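Local coordinates for protein 336aa long hypothetical dTDP-glucose 4,6-dehydratase (Pyrococcus horikoshii, PDB 2HUN) that binds NAD(+) in a Rossmann fold and probably acts as a dTDP-glucose 4,6-dehydratase, at residues 194-199 and 255-260; 216-221 and 292-297. All coordinates share one frame; numbering follows the deposited sequence.

Contact 1: 194-199 and 255-260; sequences KTIIRA and KIILRL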
# COMPACT_ATOMS: atom_id res chain seq x y z
N LYS A 194 -23.90 5.67 -20.72
CA LYS A 194 -24.87 6.75 -20.56
C LYS A 194 -25.04 7.51 -21.87
O LYS A 194 -26.16 7.80 -22.28
CB LYS A 194 -24.40 7.71 -19.47
CG LYS A 194 -25.36 8.87 -19.22
CD LYS A 194 -24.76 9.93 -18.28
CE LYS A 194 -23.44 10.48 -18.83
NZ LYS A 194 -23.54 10.95 -20.26
N THR A 195 -23.92 7.82 -22.52
CA THR A 195 -23.96 8.55 -23.78
C THR A 195 -24.72 7.79 -24.87
O THR A 195 -25.57 8.37 -25.55
CB THR A 195 -22.54 8.87 -24.29
OG1 THR A 195 -21.85 9.66 -23.32
CG2 THR A 195 -22.61 9.65 -25.60
N ILE A 196 -24.42 6.51 -25.03
CA ILE A 196 -25.09 5.69 -26.04
C ILE A 196 -26.59 5.63 -25.78
O ILE A 196 -27.40 5.88 -26.67
CB ILE A 196 -24.54 4.25 -26.05
CG1 ILE A 196 -23.07 4.26 -26.49
CG2 ILE A 196 -25.36 3.38 -26.99
CD1 ILE A 196 -22.37 2.94 -26.27
N ILE A 197 -26.96 5.28 -24.55
CA ILE A 197 -28.36 5.18 -24.15
C ILE A 197 -29.12 6.48 -24.40
O ILE A 197 -30.14 6.49 -25.10
CB ILE A 197 -28.47 4.80 -22.66
CG1 ILE A 197 -28.01 3.35 -22.47
CG2 ILE A 197 -29.90 4.99 -22.17
CD1 ILE A 197 -27.92 2.91 -21.02
N ARG A 198 -28.63 7.58 -23.84
CA ARG A 198 -29.29 8.87 -24.01
C ARG A 198 -29.39 9.30 -25.47
O ARG A 198 -30.42 9.82 -25.90
CB ARG A 198 -28.56 9.95 -23.20
CG ARG A 198 -28.76 9.83 -21.70
CD ARG A 198 -27.94 10.88 -20.94
NE ARG A 198 -28.40 12.25 -21.18
CZ ARG A 198 -29.44 12.80 -20.57
NH1 ARG A 198 -30.14 12.11 -19.67
NH2 ARG A 198 -29.79 14.05 -20.86
N ALA A 199 -28.33 9.09 -26.25
CA ALA A 199 -28.34 9.48 -27.65
C ALA A 199 -29.37 8.68 -28.44
O ALA A 199 -30.03 9.21 -29.33
CB ALA A 199 -26.95 9.30 -28.26
N LYS A 255 -18.14 12.92 -29.11
CA LYS A 255 -18.17 13.19 -30.55
C LYS A 255 -18.01 11.92 -31.38
O LYS A 255 -18.65 11.76 -32.42
CB LYS A 255 -17.06 14.18 -30.94
CG LYS A 255 -17.42 15.65 -30.75
CD LYS A 255 -16.28 16.56 -31.20
CE LYS A 255 -16.50 18.00 -30.77
NZ LYS A 255 -15.38 18.88 -31.20
N ILE A 256 -17.15 11.01 -30.92
CA ILE A 256 -16.92 9.77 -31.64
C ILE A 256 -18.12 8.82 -31.52
O ILE A 256 -18.49 8.15 -32.48
CB ILE A 256 -15.62 9.09 -31.14
CG1 ILE A 256 -14.41 9.91 -31.60
CG2 ILE A 256 -15.53 7.66 -31.66
CD1 ILE A 256 -13.08 9.41 -31.08
N ILE A 257 -18.73 8.77 -30.34
CA ILE A 257 -19.89 7.91 -30.13
C ILE A 257 -21.03 8.32 -31.05
O ILE A 257 -21.67 7.48 -31.68
CB ILE A 257 -20.37 7.98 -28.66
CG1 ILE A 257 -19.37 7.29 -27.74
CG2 ILE A 257 -21.76 7.35 -28.53
CD1 ILE A 257 -19.71 7.37 -26.27
N LEU A 258 -21.28 9.62 -31.13
CA LEU A 258 -22.35 10.13 -31.98
C LEU A 258 -22.09 9.83 -33.44
O LEU A 258 -22.98 9.38 -34.16
CB LEU A 258 -22.51 11.64 -31.77
CG LEU A 258 -22.86 12.01 -30.33
CD1 LEU A 258 -23.05 13.51 -30.21
CD2 LEU A 258 -24.12 11.27 -29.90
N ARG A 259 -20.86 10.07 -33.88
CA ARG A 259 -20.49 9.79 -35.26
C ARG A 259 -20.75 8.32 -35.57
O ARG A 259 -21.41 7.99 -36.56
CB ARG A 259 -19.01 10.11 -35.50
CG ARG A 259 -18.44 9.42 -36.74
CD ARG A 259 -17.07 9.98 -37.12
NE ARG A 259 -16.04 9.73 -36.12
CZ ARG A 259 -15.41 8.56 -35.95
NH1 ARG A 259 -15.70 7.52 -36.72
NH2 ARG A 259 -14.47 8.45 -35.02
N LEU A 260 -20.26 7.44 -34.70
CA LEU A 260 -20.41 6.00 -34.90
C LEU A 260 -21.84 5.52 -34.76
O LEU A 260 -22.16 4.39 -35.14
CB LEU A 260 -19.48 5.24 -33.94
CG LEU A 260 -17.99 5.44 -34.25
CD1 LEU A 260 -17.13 4.77 -33.19
CD2 LEU A 260 -17.69 4.88 -35.63

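Contact 2: 216-221 and 292-297; sequences DWLYVE and LKWRPK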
# COMPACT_ATOMS: atom_id res chain seq x y z
N ASP A 216 -7.45 7.46 -20.39
CA ASP A 216 -7.14 6.44 -21.37
C ASP A 216 -8.32 5.46 -21.37
O ASP A 216 -8.81 5.07 -20.31
CB ASP A 216 -5.84 5.71 -20.98
CG ASP A 216 -5.40 4.71 -22.03
OD1 ASP A 216 -5.08 5.14 -23.15
OD2 ASP A 216 -5.36 3.50 -21.73
N TRP A 217 -8.78 5.10 -22.56
CA TRP A 217 -9.90 4.17 -22.67
C TRP A 217 -9.44 2.85 -23.25
O TRP A 217 -8.83 2.80 -24.32
CB TRP A 217 -11.02 4.79 -23.51
CG TRP A 217 -11.60 6.00 -22.83
CD1 TRP A 217 -11.24 7.30 -23.02
CD2 TRP A 217 -12.57 6.00 -21.77
NE1 TRP A 217 -11.92 8.11 -22.14
CE2 TRP A 217 -12.74 7.34 -21.37
CE3 TRP A 217 -13.30 4.99 -21.12
CZ2 TRP A 217 -13.62 7.70 -20.34
CZ3 TRP A 217 -14.17 5.35 -20.10
CH2 TRP A 217 -14.32 6.70 -19.72
N LEU A 218 -9.73 1.78 -22.52
CA LEU A 218 -9.34 0.43 -22.92
C LEU A 218 -10.56 -0.47 -23.09
O LEU A 218 -11.32 -0.66 -22.13
CB LEU A 218 -8.41 -0.15 -21.86
CG LEU A 218 -7.91 -1.59 -21.97
CD1 LEU A 218 -6.95 -1.71 -23.14
CD2 LEU A 218 -7.21 -1.98 -20.68
N TYR A 219 -10.76 -1.02 -24.28
CA TYR A 219 -11.90 -1.91 -24.51
C TYR A 219 -11.75 -3.09 -23.55
O TYR A 219 -10.69 -3.69 -23.46
CB TYR A 219 -11.92 -2.42 -25.96
CG TYR A 219 -13.18 -3.20 -26.28
CD1 TYR A 219 -14.45 -2.63 -26.10
CD2 TYR A 219 -13.11 -4.52 -26.74
CE1 TYR A 219 -15.61 -3.36 -26.35
CE2 TYR A 219 -14.27 -5.26 -26.99
CZ TYR A 219 -15.51 -4.67 -26.79
OH TYR A 219 -16.66 -5.40 -27.00
N VAL A 220 -12.82 -3.41 -22.82
CA VAL A 220 -12.76 -4.48 -21.83
C VAL A 220 -12.20 -5.80 -22.34
O VAL A 220 -11.42 -6.45 -21.64
CB VAL A 220 -14.15 -4.72 -21.18
CG1 VAL A 220 -15.13 -5.32 -22.20
CG2 VAL A 220 -14.00 -5.63 -19.96
N GLU A 221 -12.56 -6.22 -23.55
CA GLU A 221 -12.03 -7.49 -24.05
C GLU A 221 -10.49 -7.44 -24.15
O GLU A 221 -9.82 -8.45 -23.94
CB GLU A 221 -12.62 -7.84 -25.42
CG GLU A 221 -12.35 -9.29 -25.83
CD GLU A 221 -12.74 -9.58 -27.27
OE1 GLU A 221 -13.89 -9.27 -27.65
OE2 GLU A 221 -11.91 -10.12 -28.03
N LEU A 292 5.53 -9.62 -22.73
CA LEU A 292 4.48 -10.55 -23.11
C LEU A 292 3.88 -10.33 -24.50
O LEU A 292 2.96 -11.04 -24.91
CB LEU A 292 3.37 -10.52 -22.07
CG LEU A 292 3.82 -10.56 -20.60
CD1 LEU A 292 2.60 -10.72 -19.70
CD2 LEU A 292 4.80 -11.71 -20.39
N LYS A 293 4.40 -9.34 -25.22
CA LYS A 293 3.92 -9.04 -26.57
C LYS A 293 2.44 -8.65 -26.63
O LYS A 293 1.79 -8.88 -27.65
CB LYS A 293 4.17 -10.22 -27.50
CG LYS A 293 5.61 -10.34 -27.98
CD LYS A 293 6.56 -10.50 -26.81
CE LYS A 293 8.02 -10.55 -27.26
NZ LYS A 293 8.88 -10.76 -26.06
N TRP A 294 1.92 -8.06 -25.56
CA TRP A 294 0.52 -7.64 -25.56
C TRP A 294 0.31 -6.36 -26.37
O TRP A 294 1.06 -5.40 -26.21
CB TRP A 294 0.01 -7.38 -24.15
CG TRP A 294 -1.40 -6.85 -24.16
CD1 TRP A 294 -2.54 -7.56 -24.40
CD2 TRP A 294 -1.81 -5.48 -24.00
NE1 TRP A 294 -3.63 -6.72 -24.40
CE2 TRP A 294 -3.21 -5.44 -24.15
CE3 TRP A 294 -1.12 -4.29 -23.73
CZ2 TRP A 294 -3.94 -4.25 -24.06
CZ3 TRP A 294 -1.84 -3.11 -23.64
CH2 TRP A 294 -3.24 -3.10 -23.80
N ARG A 295 -0.71 -6.36 -27.21
CA ARG A 295 -1.08 -5.19 -28.02
C ARG A 295 -2.61 -5.12 -28.05
O ARG A 295 -3.29 -6.16 -28.02
CB ARG A 295 -0.59 -5.35 -29.47
CG ARG A 295 0.91 -5.55 -29.67
CD ARG A 295 1.66 -4.22 -29.72
NE ARG A 295 3.07 -4.42 -30.07
CZ ARG A 295 3.95 -3.44 -30.18
NH1 ARG A 295 3.58 -2.18 -29.95
NH2 ARG A 295 5.21 -3.71 -30.50
N PRO A 296 -3.18 -3.91 -28.11
CA PRO A 296 -4.65 -3.86 -28.15
C PRO A 296 -5.10 -4.49 -29.47
O PRO A 296 -4.44 -4.30 -30.51
CB PRO A 296 -4.95 -2.37 -28.09
CG PRO A 296 -3.81 -1.84 -27.27
CD PRO A 296 -2.62 -2.57 -27.86
N LYS A 297 -6.19 -5.24 -29.44
CA LYS A 297 -6.71 -5.89 -30.64
C LYS A 297 -7.70 -4.99 -31.38
O LYS A 297 -7.90 -5.12 -32.59
CB LYS A 297 -7.39 -7.21 -30.26
CG LYS A 297 -8.12 -7.91 -31.41
CD LYS A 297 -8.85 -9.16 -30.92
CE LYS A 297 -9.62 -9.83 -32.06
NZ LYS A 297 -8.71 -10.29 -33.15

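Contact 1: 194-199 and 255-260
I257 meets T195 with both CG2 and CD1, and I196 with CG2, while a second, smaller touch joins L258 to A199; all of these meetings are apolar. The methyl CG2 of T195 fits into the fork of the isoleucine, 3.7 Å from I257 CD1 and, with nearly the same clearance, 3.8 Å from I257 CG2. T195 CB also lies 3.8 Å from I257 CD1; the two side chains approach at a slant. I196 comes in at about a right angle to I257 and uses the middle of its chain, CG1, which sits 3.9 Å from I257 CG2. The CG2 branch of I257 is therefore shared between two neighbours on the facing helix, and the CD1 end is left to the threonine. Replacing I257 by alanine removes CG2 and CD1, which would probably leave T195 CG2 and I196 CG1 without their apolar partners and open a gap between the helices.

Helices 191-200 and 250-260 belong to the smaller C-terminal lobe of this extended short-chain dehydrogenase fold, beside the two-stranded parallel sheet of 205-208 and 268-271. Their local axes approach to 10.1 Å and cross at -44°. One turn along from T195, A199 CB meets L258 CD2 at 3.8 Å; the backbone of L258 does not aim its side chain at the first helix, and the branched end makes the approach. I205 of the sheet touches T195, A199 and L258 and so closes this part of the core.

The one polar side-chain atom among the touching residues is dealt with inside its own helix. With chi1 at -59°, T195 holds OG1 beside its backbone N, where it is hydrogen-bonded to L191 O, and presents CG2 to I257.

Contact 2: 216-221 and 292-297
L218 and E221 flank the point where strand 215-219 of the large sheet runs straight into helix 220-233, with Y219 in the N-cap position; the loop 292-297 lies against this strand-to-helix turn. The touching parts of the two segments run 81° apart, and their meeting is small. Its apolar half is L218 against W294. The methyl CD1 of L218 comes to the benzo edge of the indole, near the ring plane, and sits 4.0 Å from both W294 CH2 and W294 CZ2, so it straddles the bond between them instead of lying on a face. With CG anti to the backbone N (chi1 176°) and chi2 at 69°, the CD1 branch of L218 is brought nearer the ring than the start of the side chain suggests. One face of the indole is met by its own loop: P296 N stands 4.1 Å above the W294 ring plane, offset toward the rim.

The other half is looser. The aliphatic K297 CD passes E221 OE2 at 4.3 Å, while K297 NZ stays 6.0 Å from E221 OE2, too far for a salt bridge, though the opposite charges probably attract weakly. The carboxylate has other partners: E221 OE2 makes a salt bridge to R225 NH2 and a hydrogen bond to Y298 OH.

The side chain of L218 lies about 4 Å from that of N181, an NAD(+)-binding residue. L218 is hydrogen-bonded through its backbone to N180 and Y182 of strand 172-182, while W294 rests on A226 and L229 of helix 220-233, whose D222 OD1 accepts a hydrogen bond from K297 N.

How the contacts relate
Contact 1 is wholly buried core packing between two helices of the C-terminal lobe, whereas contact 2 is only partly buried and sets an irregular loop against the end of a strand in the large NAD-binding sheet. Their centres lie 22 Å apart and they do not touch. Both use methyl packing, but contact 1 is aliphatic throughout, while in contact 2 the methyl meets an aromatic edge, with a looser approach of K297 to E221 added nearer the surface. Along the chain the two pairs interleave, since 216-221 lies between the segments of contact 1 and 255-260 between those of contact 2. Helix 300-313 touches both, meeting I196 in one and E221 in the other.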